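Local coordinates for protein cycloalternan-forming enzyme (PDB 5F7U) that belongs to glycosyl hydrolase family 31 and carries a TIM-barrel domain together with several beta-rich domains, with glycan bound at several places, at residues K440-V443 with D444-D448; P689-Q692 with K693-T697; T697-N700 with L701-Y704. The protein carries 1 engineered substitution. One frame throughout, in Å; residues are numbered along the deposited sequence.

All three contacts are local turns of helix within the family 31 TIM-barrel domain, and none of them closes a loop, since in each the second segment follows the first directly. Contact 1 comes first along the chain, on helix 439-448, which packs beside helix 377-389 and the barrel strands 396-399 and 452-457. Contact 2 follows much later on helix 687-700, against helix 642-653 and strand 367-369. Contact 3 begins where contact 2 ends, sharing Thr697, and carries the chain over into helix 702-715 beside strand 801-806. Nothing nests or crosses; contacts 1 and 2 have centres about 26 Å apart, contacts 2 and 3 only about 11 Å.

Contact 1: residues K440-V443 with D444-D448; sequences KGMV and DSVHD
Met442 and Val446, one turn apart on helix 439-448, run abreast from its buried flank. The methionine chain folds over at two successive torsions (chi2 -79°, chi3 -68°), which brings its sulfur to the valine, SD lying 4.1 Å from CG2 of Val446. Around this pair the packing is dense: Val380 of helix 377-389 touches both, and the barrel strands add Leu399 and Ile453 against Met442 and Phe397 against Val446. Val443 shares the contact with Ile453 and holds the next position round the helix. Its CG1 is 3.4 Å from CE1 of His447, while its carbonyl oxygen sits over one face of that imidazole, away from the ring centre. NE2 of the same ring is hydrogen-bonded to Asp532, so the histidine is held at its far end as well.

The other flank is looser. Lys440 and Asp444 are exposed on the surface of the protein, though both touch a neighbouring molecule in the crystal, and although their charges are opposite, NZ of Lys440 and OD2 of Asp444 remain 6.5 Å apart. What joins these two residues is the backbone bond from Asp444 N to Lys440 O, 3.0 Å. At the border between the flanks, Ser445 OG gives a 2.7 Å hydrogen bond to Met442 O, which also receives Val446 N at 3.1 Å. The serine hydroxyl thus turns back onto its own helix and is satisfied there, beside apolar packing on the barrel, by a carbonyl oxygen that takes two donors.

Contact 2: residues P689-Q692 with K693-T697; sequences PTFQ and KYLYT
Pro689 meets Lys693 chiefly through the backbone, its carbonyl oxygen accepting Lys693 N at 2.9 Å. Next comes Thr690, whose methyl CG2 lies in the plane of the Tyr694 ring at its edge, 3.9 Å from CE2 of that tyrosine. Their polar ends converge on one residue: Thr690 OG1 bonds the carboxylate of Asp790, whereas Tyr694 OH bonds its carbonyl oxygen. Phe691 is buried against helix 642-653, where it touches Tyr645 and Thr649, and against Leu367 of barrel strand 367-369, on which Leu695 also rests. Its CE1 is 4.1 Å from CD2 of Leu695. Gln692 makes the closest side-chain fit. Its CB sits over the face of the Tyr696 ring in a CH-pi contact, 4.0 Å from the ring centroid, and beyond CG the chain runs on extended alongside the ring, the amide and ring planes 21° apart. Gln692 O lies over the ring face as well, off its centre, while accepting Tyr696 N at 2.7 Å. This pair reaches two consecutive carbonyl oxygens just past helix 377-389, Gln692 NE2 bonding Asn390 O and Tyr696 OH bonding Asp391 O. Successive i to i+4 pairs of this kind are those of a regular alpha helix, here one of the outer helices packed against a TIM barrel.

Contact 3: residues T697-N700 with L701-Y704; sequences TRMN and LLPY
Leu701 N donates to Thr697 O at 2.8 Å, the last firm i to i+4 bond between these segments before the interruption that separates helix 687-700 from helix 702-715 in this TIM-barrel enzyme. One residue on, Leu702 N makes a weak hydrogen bond to Met699 O, three residues back, at 3.2 Å; Arg698 O lies nearer, but at a poor angle. Pro703 has no N-H to give to Met699 O, the acceptor four residues back; its CD lies 3.5 Å from Asn700 O. Leu701 itself leaves helical angles (phi -89°, psi 1°), and the N-H missing from Pro703 is consistent with the interruption.

Asn700 is held from outside: OD1 accepts from Gly813 N, and ND2 donates to Asn805 O and Gln814 O. Arg698 runs out fully extended as far as NE, and its guanidinium group is gripped by backbone carbonyls, NE by Phe365 and NH1 and NH2 by Ala655 and Pro656 respectively, which ties the helix end to the chain next to barrel strands 367-369 and 657-660.

Further out the contact is apolar. Leu701 stands alongside Thr697, with Thr697 CG2 4.0 Å from Leu701 CD1, and reaches Ile802 of strand 801-806. On another side, two kinks in the chain of Met699 bring its terminal methyl CE to 3.8 Å from CD2 of Leu702.

Contact 1: residues K440-V443 with D444-D448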
ATOM      1  N   LYS A 440      -0.408   9.402 -33.252  1.00 22.00           N
ATOM      2  CA  LYS A 440       0.699   8.456 -33.444  1.00 22.54           C
ATOM      3  C   LYS A 440       2.046   9.165 -33.271  1.00 22.25           C
ATOM      4  O   LYS A 440       2.902   8.703 -32.525  1.00 22.11           O
ATOM      5  CB  LYS A 440       0.605   7.847 -34.848  1.00 24.25           C
ATOM      6  CG  LYS A 440       1.208   6.470 -34.988  1.00 25.90           C
ATOM      7  CD  LYS A 440       0.770   5.821 -36.304  1.00 27.39           C
ATOM      8  CE  LYS A 440       1.655   6.208 -37.471  1.00 29.24           C
ATOM      9  NZ  LYS A 440       1.403   5.336 -38.657  1.00 30.84           N
ATOM     10  N   GLY A 441       2.228  10.299 -33.942  1.00 22.11           N
ATOM     11  CA  GLY A 441       3.470  11.068 -33.824  1.00 21.85           C
ATOM     12  C   GLY A 441       3.693  11.627 -32.436  1.00 21.04           C
ATOM     13  O   GLY A 441       4.816  11.701 -31.962  1.00 20.72           O
ATOM     14  N   MET A 442       2.601  12.013 -31.779  1.00 20.34           N
ATOM     15  CA  MET A 442       2.675  12.519 -30.416  1.00 19.82           C
ATOM     16  C   MET A 442       3.200  11.412 -29.496  1.00 19.16           C
ATOM     17  O   MET A 442       4.108  11.661 -28.684  1.00 18.97           O
ATOM     18  CB  MET A 442       1.285  13.044 -29.974  1.00 19.91           C
ATOM     19  CG  MET A 442       1.190  13.596 -28.542  1.00 19.76           C
ATOM     20  SD  MET A 442       1.058  12.338 -27.255  1.00 19.52           S
ATOM     21  CE  MET A 442      -0.566  11.679 -27.619  1.00 19.34           C
ATOM     22  N   VAL A 443       2.632  10.208 -29.612  1.00 18.80           N
ATOM     23  CA  VAL A 443       3.069   9.074 -28.769  1.00 18.25           C
ATOM     24  C   VAL A 443       4.547   8.732 -29.052  1.00 18.45           C
ATOM     25  O   VAL A 443       5.336   8.502 -28.124  1.00 17.57           O
ATOM     26  CB  VAL A 443       2.120   7.863 -28.926  1.00 18.57           C
ATOM     27  CG1 VAL A 443       2.689   6.615 -28.243  1.00 18.41           C
ATOM     28  CG2 VAL A 443       0.740   8.191 -28.339  1.00 18.03           C
ATOM     29  N   ASP A 444       4.928   8.762 -30.330  1.00 19.11           N
ATOM     30  CA  ASP A 444       6.315   8.499 -30.716  1.00 19.68           C
ATOM     31  C   ASP A 444       7.275   9.475 -30.052  1.00 19.60           C
ATOM     32  O   ASP A 444       8.363   9.077 -29.617  1.00 19.45           O
ATOM     33  CB  ASP A 444       6.487   8.560 -32.245  1.00 20.59           C
ATOM     34  CG  ASP A 444       5.845   7.395 -32.952  1.00 21.13           C
ATOM     35  OD1 ASP A 444       5.655   6.327 -32.354  1.00 21.38           O
ATOM     36  OD2 ASP A 444       5.553   7.525 -34.150  1.00 21.85           O
ATOM     37  N   SER A 445       6.859  10.740 -29.943  1.00 19.56           N
ATOM     38  CA  SER A 445       7.712  11.754 -29.318  1.00 19.69           C
ATOM     39  C   SER A 445       7.824  11.534 -27.804  1.00 18.62           C
ATOM     40  O   SER A 445       8.868  11.812 -27.224  1.00 18.54           O
ATOM     41  CB  SER A 445       7.246  13.173 -29.658  1.00 20.55           C
ATOM     42  OG  SER A 445       6.090  13.520 -28.899  1.00 21.96           O
ATOM     43  N   VAL A 446       6.772  11.003 -27.179  1.00 17.70           N
ATOM     44  CA  VAL A 446       6.851  10.619 -25.747  1.00 17.08           C
ATOM     45  C   VAL A 446       7.870   9.477 -25.578  1.00 17.47           C
ATOM     46  O   VAL A 446       8.711   9.511 -24.680  1.00 17.18           O
ATOM     47  CB  VAL A 446       5.467  10.231 -25.145  1.00 16.36           C
ATOM     48  CG1 VAL A 446       5.596   9.701 -23.711  1.00 15.73           C
ATOM     49  CG2 VAL A 446       4.512  11.418 -25.180  1.00 16.35           C
ATOM     50  N   HIS A 447       7.786   8.475 -26.450  1.00 18.13           N
ATOM     51  CA  HIS A 447       8.738   7.359 -26.427  1.00 18.84           C
ATOM     52  C   HIS A 447      10.182   7.816 -26.658  1.00 19.71           C
ATOM     53  O   HIS A 447      11.106   7.309 -26.010  1.00 19.47           O
ATOM     54  CB  HIS A 447       8.353   6.304 -27.463  1.00 19.49           C
ATOM     55  CG  HIS A 447       7.072   5.597 -27.156  1.00 19.11           C
ATOM     56  ND1 HIS A 447       6.327   4.959 -28.127  1.00 19.74           N
ATOM     57  CD2 HIS A 447       6.401   5.429 -25.990  1.00 18.62           C
ATOM     58  CE1 HIS A 447       5.253   4.428 -27.567  1.00 19.27           C
ATOM     59  NE2 HIS A 447       5.278   4.695 -26.273  1.00 18.74           N
ATOM     60  N   ASP A 448      10.361   8.780 -27.577  1.00 20.64           N
ATOM     61  CA  ASP A 448      11.677   9.388 -27.847  1.00 21.86           C
ATOM     62  C   ASP A 448      12.314   9.975 -26.603  1.00 21.42           C
ATOM     63  O   ASP A 448      13.543   9.948 -26.461  1.00 21.57           O
ATOM     64  CB  ASP A 448      11.562  10.504 -28.886  1.00 23.56           C
ATOM     65  CG  ASP A 448      11.394   9.983 -30.291  1.00 25.59           C
ATOM     66  OD1 ASP A 448      11.601   8.765 -30.521  1.00 27.14           O
ATOM     67  OD2 ASP A 448      11.092  10.802 -31.189  1.00 27.25           O
TER

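Contact 2: residues P689-Q692 with K693-T697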
ATOM      1  N   PRO A 689      16.416  22.064  -7.550  1.00 18.11           N
ATOM      2  CA  PRO A 689      17.529  21.193  -7.124  1.00 18.32           C
ATOM      3  C   PRO A 689      17.139  20.159  -6.069  1.00 17.92           C
ATOM      4  O   PRO A 689      17.676  19.049  -6.086  1.00 17.61           O
ATOM      5  CB  PRO A 689      18.591  22.172  -6.578  1.00 19.04           C
ATOM      6  CG  PRO A 689      17.905  23.491  -6.456  1.00 19.36           C
ATOM      7  CD  PRO A 689      16.810  23.489  -7.487  1.00 18.74           C
ATOM      8  N   THR A 690      16.177  20.494  -5.205  1.00 17.38           N
ATOM      9  CA  THR A 690      15.680  19.528  -4.223  1.00 17.17           C
ATOM     10  C   THR A 690      14.921  18.389  -4.909  1.00 16.41           C
ATOM     11  O   THR A 690      15.155  17.204  -4.609  1.00 16.27           O
ATOM     12  CB  THR A 690      14.849  20.229  -3.126  1.00 17.23           C
ATOM     13  OG1 THR A 690      15.702  21.172  -2.470  1.00 18.30           O
ATOM     14  CG2 THR A 690      14.338  19.225  -2.105  1.00 17.25           C
ATOM     15  N   PHE A 691      14.047  18.736  -5.853  1.00 16.20           N
ATOM     16  CA  PHE A 691      13.348  17.716  -6.647  1.00 15.81           C
ATOM     17  C   PHE A 691      14.340  16.813  -7.401  1.00 16.07           C
ATOM     18  O   PHE A 691      14.216  15.594  -7.378  1.00 15.56           O
ATOM     19  CB  PHE A 691      12.347  18.336  -7.630  1.00 15.92           C
ATOM     20  CG  PHE A 691      11.426  17.335  -8.268  1.00 15.57           C
ATOM     21  CD1 PHE A 691      11.814  16.627  -9.412  1.00 15.64           C
ATOM     22  CD2 PHE A 691      10.155  17.108  -7.735  1.00 15.21           C
ATOM     23  CE1 PHE A 691      10.957  15.696  -9.999  1.00 15.55           C
ATOM     24  CE2 PHE A 691       9.296  16.181  -8.307  1.00 15.15           C
ATOM     25  CZ  PHE A 691       9.689  15.478  -9.457  1.00 15.35           C
ATOM     26  N   GLN A 692      15.299  17.429  -8.088  1.00 16.67           N
ATOM     27  CA  GLN A 692      16.343  16.689  -8.802  1.00 17.46           C
ATOM     28  C   GLN A 692      17.106  15.752  -7.876  1.00 17.75           C
ATOM     29  O   GLN A 692      17.324  14.586  -8.223  1.00 17.53           O
ATOM     30  CB  GLN A 692      17.312  17.661  -9.475  1.00 18.00           C
ATOM     31  CG  GLN A 692      16.717  18.387 -10.673  1.00 18.35           C
ATOM     32  CD  GLN A 692      17.597  19.524 -11.150  1.00 18.90           C
ATOM     33  OE1 GLN A 692      18.460  20.000 -10.417  1.00 19.50           O
ATOM     34  NE2 GLN A 692      17.388  19.971 -12.397  1.00 19.39           N
ATOM     35  N   LYS A 693      17.474  16.231  -6.687  1.00 18.13           N
ATOM     36  CA  LYS A 693      18.205  15.385  -5.733  1.00 18.62           C
ATOM     37  C   LYS A 693      17.420  14.104  -5.475  1.00 17.57           C
ATOM     38  O   LYS A 693      17.974  13.012  -5.551  1.00 17.24           O
ATOM     39  CB  LYS A 693      18.487  16.119  -4.428  1.00 20.07           C
ATOM     40  CG  LYS A 693      19.157  15.237  -3.368  1.00 22.01           C
ATOM     41  CD  LYS A 693      19.659  16.012  -2.150  1.00 24.12           C
ATOM     42  CE  LYS A 693      18.531  16.333  -1.172  1.00 25.12           C
ATOM     43  NZ  LYS A 693      19.044  16.735   0.178  1.00 27.43           N
ATOM     44  N   TYR A 694      16.135  14.247  -5.158  1.00 15.72           N
ATOM     45  CA  TYR A 694      15.315  13.080  -4.831  1.00 15.17           C
ATOM     46  C   TYR A 694      15.001  12.191  -6.028  1.00 14.71           C
ATOM     47  O   TYR A 694      15.093  10.970  -5.915  1.00 14.22           O
ATOM     48  CB  TYR A 694      14.063  13.486  -4.033  1.00 15.41           C
ATOM     49  CG  TYR A 694      14.499  13.853  -2.655  1.00 15.89           C
ATOM     50  CD1 TYR A 694      14.957  12.869  -1.777  1.00 16.13           C
ATOM     51  CD2 TYR A 694      14.573  15.186  -2.258  1.00 16.78           C
ATOM     52  CE1 TYR A 694      15.453  13.199  -0.524  1.00 16.61           C
ATOM     53  CE2 TYR A 694      15.065  15.533  -0.995  1.00 17.09           C
ATOM     54  CZ  TYR A 694      15.500  14.535  -0.143  1.00 17.06           C
ATOM     55  OH  TYR A 694      15.995  14.865   1.104  1.00 17.99           O
ATOM     56  N   LEU A 695      14.652  12.790  -7.167  1.00 14.72           N
ATOM     57  CA  LEU A 695      14.445  11.989  -8.369  1.00 14.91           C
ATOM     58  C   LEU A 695      15.727  11.238  -8.774  1.00 14.59           C
ATOM     59  O   LEU A 695      15.670  10.051  -9.117  1.00 14.52           O
ATOM     60  CB  LEU A 695      13.926  12.825  -9.538  1.00 15.66           C
ATOM     61  CG  LEU A 695      13.757  12.069 -10.869  1.00 16.66           C
ATOM     62  CD1 LEU A 695      12.851  10.841 -10.744  1.00 16.41           C
ATOM     63  CD2 LEU A 695      13.276  13.007 -11.966  1.00 17.50           C
ATOM     64  N   TYR A 696      16.871  11.926  -8.752  1.00 14.51           N
ATOM     65  CA  TYR A 696      18.132  11.253  -9.120  1.00 14.54           C
ATOM     66  C   TYR A 696      18.477  10.160  -8.125  1.00 14.06           C
ATOM     67  O   TYR A 696      18.932   9.083  -8.520  1.00 14.19           O
ATOM     68  CB  TYR A 696      19.308  12.228  -9.268  1.00 14.91           C
ATOM     69  CG  TYR A 696      19.103  13.383 -10.243  1.00 15.28           C
ATOM     70  CD1 TYR A 696      18.135  13.332 -11.267  1.00 15.39           C
ATOM     71  CD2 TYR A 696      19.929  14.509 -10.168  1.00 15.87           C
ATOM     72  CE1 TYR A 696      17.959  14.401 -12.150  1.00 15.81           C
ATOM     73  CE2 TYR A 696      19.768  15.578 -11.040  1.00 16.17           C
ATOM     74  CZ  TYR A 696      18.785  15.517 -12.023  1.00 16.40           C
ATOM     75  OH  TYR A 696      18.647  16.589 -12.866  1.00 17.06           O
ATOM     76  N   THR A 697      18.240  10.420  -6.839  1.00 13.97           N
ATOM     77  CA  THR A 697      18.435   9.376  -5.825  1.00 13.82           C
ATOM     78  C   THR A 697      17.593   8.135  -6.134  1.00 13.53           C
ATOM     79  O   THR A 697      18.098   6.994  -6.055  1.00 13.21           O
ATOM     80  CB  THR A 697      18.196   9.893  -4.378  1.00 13.80           C
ATOM     81  OG1 THR A 697      19.156  10.919  -4.108  1.00 14.54           O
ATOM     82  CG2 THR A 697      18.414   8.782  -3.363  1.00 13.73           C
TER

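Contact 3: residues T697-N700 with L701-Y704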
ATOM      1  N   THR A 697      18.240  10.420  -6.839  1.00 13.97           N
ATOM      2  CA  THR A 697      18.435   9.376  -5.825  1.00 13.82           C
ATOM      3  C   THR A 697      17.593   8.135  -6.134  1.00 13.53           C
ATOM      4  O   THR A 697      18.098   6.994  -6.055  1.00 13.21           O
ATOM      5  CB  THR A 697      18.196   9.893  -4.378  1.00 13.80           C
ATOM      6  OG1 THR A 697      19.156  10.919  -4.108  1.00 14.54           O
ATOM      7  CG2 THR A 697      18.414   8.782  -3.363  1.00 13.73           C
ATOM      8  N   ARG A 698      16.320   8.354  -6.492  1.00 13.41           N
ATOM      9  CA  ARG A 698      15.440   7.245  -6.839  1.00 13.40           C
ATOM     10  C   ARG A 698      16.005   6.478  -8.045  1.00 13.87           C
ATOM     11  O   ARG A 698      16.016   5.242  -8.044  1.00 13.88           O
ATOM     12  CB  ARG A 698      13.994   7.723  -7.101  1.00 13.30           C
ATOM     13  CG  ARG A 698      13.036   6.578  -7.398  1.00 13.21           C
ATOM     14  CD  ARG A 698      11.690   7.097  -7.894  1.00 13.32           C
ATOM     15  NE  ARG A 698      10.735   6.019  -8.138  1.00 13.26           N
ATOM     16  CZ  ARG A 698      10.056   5.379  -7.185  1.00 13.30           C
ATOM     17  NH1 ARG A 698      10.226   5.659  -5.892  1.00 12.89           N
ATOM     18  NH2 ARG A 698       9.206   4.424  -7.529  1.00 13.17           N
ATOM     19  N   MET A 699      16.500   7.204  -9.044  1.00 14.37           N
ATOM     20  CA  MET A 699      17.110   6.542 -10.180  1.00 15.11           C
ATOM     21  C   MET A 699      18.398   5.801  -9.797  1.00 15.08           C
ATOM     22  O   MET A 699      18.650   4.707 -10.309  1.00 14.87           O
ATOM     23  CB  MET A 699      17.282   7.482 -11.374  1.00 15.87           C
ATOM     24  CG  MET A 699      15.949   8.036 -11.898  1.00 16.25           C
ATOM     25  SD  MET A 699      14.653   6.830 -12.266  1.00 16.94           S
ATOM     26  CE  MET A 699      15.237   6.197 -13.838  1.00 17.55           C
ATOM     27  N   ASN A 700      19.167   6.358  -8.859  1.00 14.98           N
ATOM     28  CA  ASN A 700      20.368   5.655  -8.337  1.00 15.70           C
ATOM     29  C   ASN A 700      19.967   4.352  -7.631  1.00 15.56           C
ATOM     30  O   ASN A 700      20.673   3.347  -7.700  1.00 16.06           O
ATOM     31  CB  ASN A 700      21.162   6.507  -7.331  1.00 15.56           C
ATOM     32  CG  ASN A 700      21.742   7.788  -7.919  1.00 16.36           C
ATOM     33  OD1 ASN A 700      21.723   8.825  -7.246  1.00 16.41           O
ATOM     34  ND2 ASN A 700      22.278   7.735  -9.142  1.00 16.59           N
ATOM     35  N   LEU A 701      18.837   4.390  -6.932  1.00 15.04           N
ATOM     36  CA  LEU A 701      18.331   3.219  -6.203  1.00 14.93           C
ATOM     37  C   LEU A 701      17.418   2.314  -7.015  1.00 14.72           C
ATOM     38  O   LEU A 701      16.920   1.296  -6.509  1.00 14.54           O
ATOM     39  CB  LEU A 701      17.647   3.668  -4.901  1.00 14.72           C
ATOM     40  CG  LEU A 701      18.555   4.308  -3.833  1.00 15.08           C
ATOM     41  CD1 LEU A 701      17.694   4.862  -2.719  1.00 14.98           C
ATOM     42  CD2 LEU A 701      19.525   3.288  -3.242  1.00 16.06           C
ATOM     43  N   LEU A 702      17.192   2.658  -8.276  1.00 14.75           N
ATOM     44  CA  LEU A 702      16.272   1.850  -9.097  1.00 14.93           C
ATOM     45  C   LEU A 702      16.604   0.346  -9.151  1.00 14.89           C
ATOM     46  O   LEU A 702      15.668  -0.460  -9.139  1.00 14.74           O
ATOM     47  CB  LEU A 702      16.038   2.464 -10.493  1.00 15.19           C
ATOM     48  CG  LEU A 702      14.911   1.862 -11.349  1.00 15.29           C
ATOM     49  CD1 LEU A 702      13.545   1.920 -10.667  1.00 14.98           C
ATOM     50  CD2 LEU A 702      14.861   2.592 -12.692  1.00 15.98           C
ATOM     51  N   PRO A 703      17.908  -0.049  -9.165  1.00 14.87           N
ATOM     52  CA  PRO A 703      18.130  -1.515  -9.151  1.00 15.09           C
ATOM     53  C   PRO A 703      17.619  -2.202  -7.868  1.00 14.65           C
ATOM     54  O   PRO A 703      17.096  -3.321  -7.941  1.00 14.58           O
ATOM     55  CB  PRO A 703      19.655  -1.635  -9.288  1.00 15.59           C
ATOM     56  CG  PRO A 703      20.016  -0.421 -10.090  1.00 15.85           C
ATOM     57  CD  PRO A 703      19.166   0.666  -9.459  1.00 15.50           C
ATOM     58  N   TYR A 704      17.746  -1.512  -6.737  1.00 14.11           N
ATOM     59  CA  TYR A 704      17.230  -1.961  -5.441  1.00 13.95           C
ATOM     60  C   TYR A 704      15.701  -1.938  -5.433  1.00 13.34           C
ATOM     61  O   TYR A 704      15.061  -2.911  -5.009  1.00 13.19           O
ATOM     62  CB  TYR A 704      17.792  -1.050  -4.339  1.00 14.15           C
ATOM     63  CG  TYR A 704      17.200  -1.213  -2.952  1.00 14.24           C
ATOM     64  CD1 TYR A 704      17.701  -2.175  -2.076  1.00 14.58           C
ATOM     65  CD2 TYR A 704      16.154  -0.378  -2.506  1.00 14.17           C
ATOM     66  CE1 TYR A 704      17.187  -2.320  -0.791  1.00 14.81           C
ATOM     67  CE2 TYR A 704      15.594  -0.536  -1.225  1.00 14.21           C
ATOM     68  CZ  TYR A 704      16.133  -1.494  -0.375  1.00 14.37           C
ATOM     69  OH  TYR A 704      15.628  -1.669   0.901  1.00 14.51           O
TER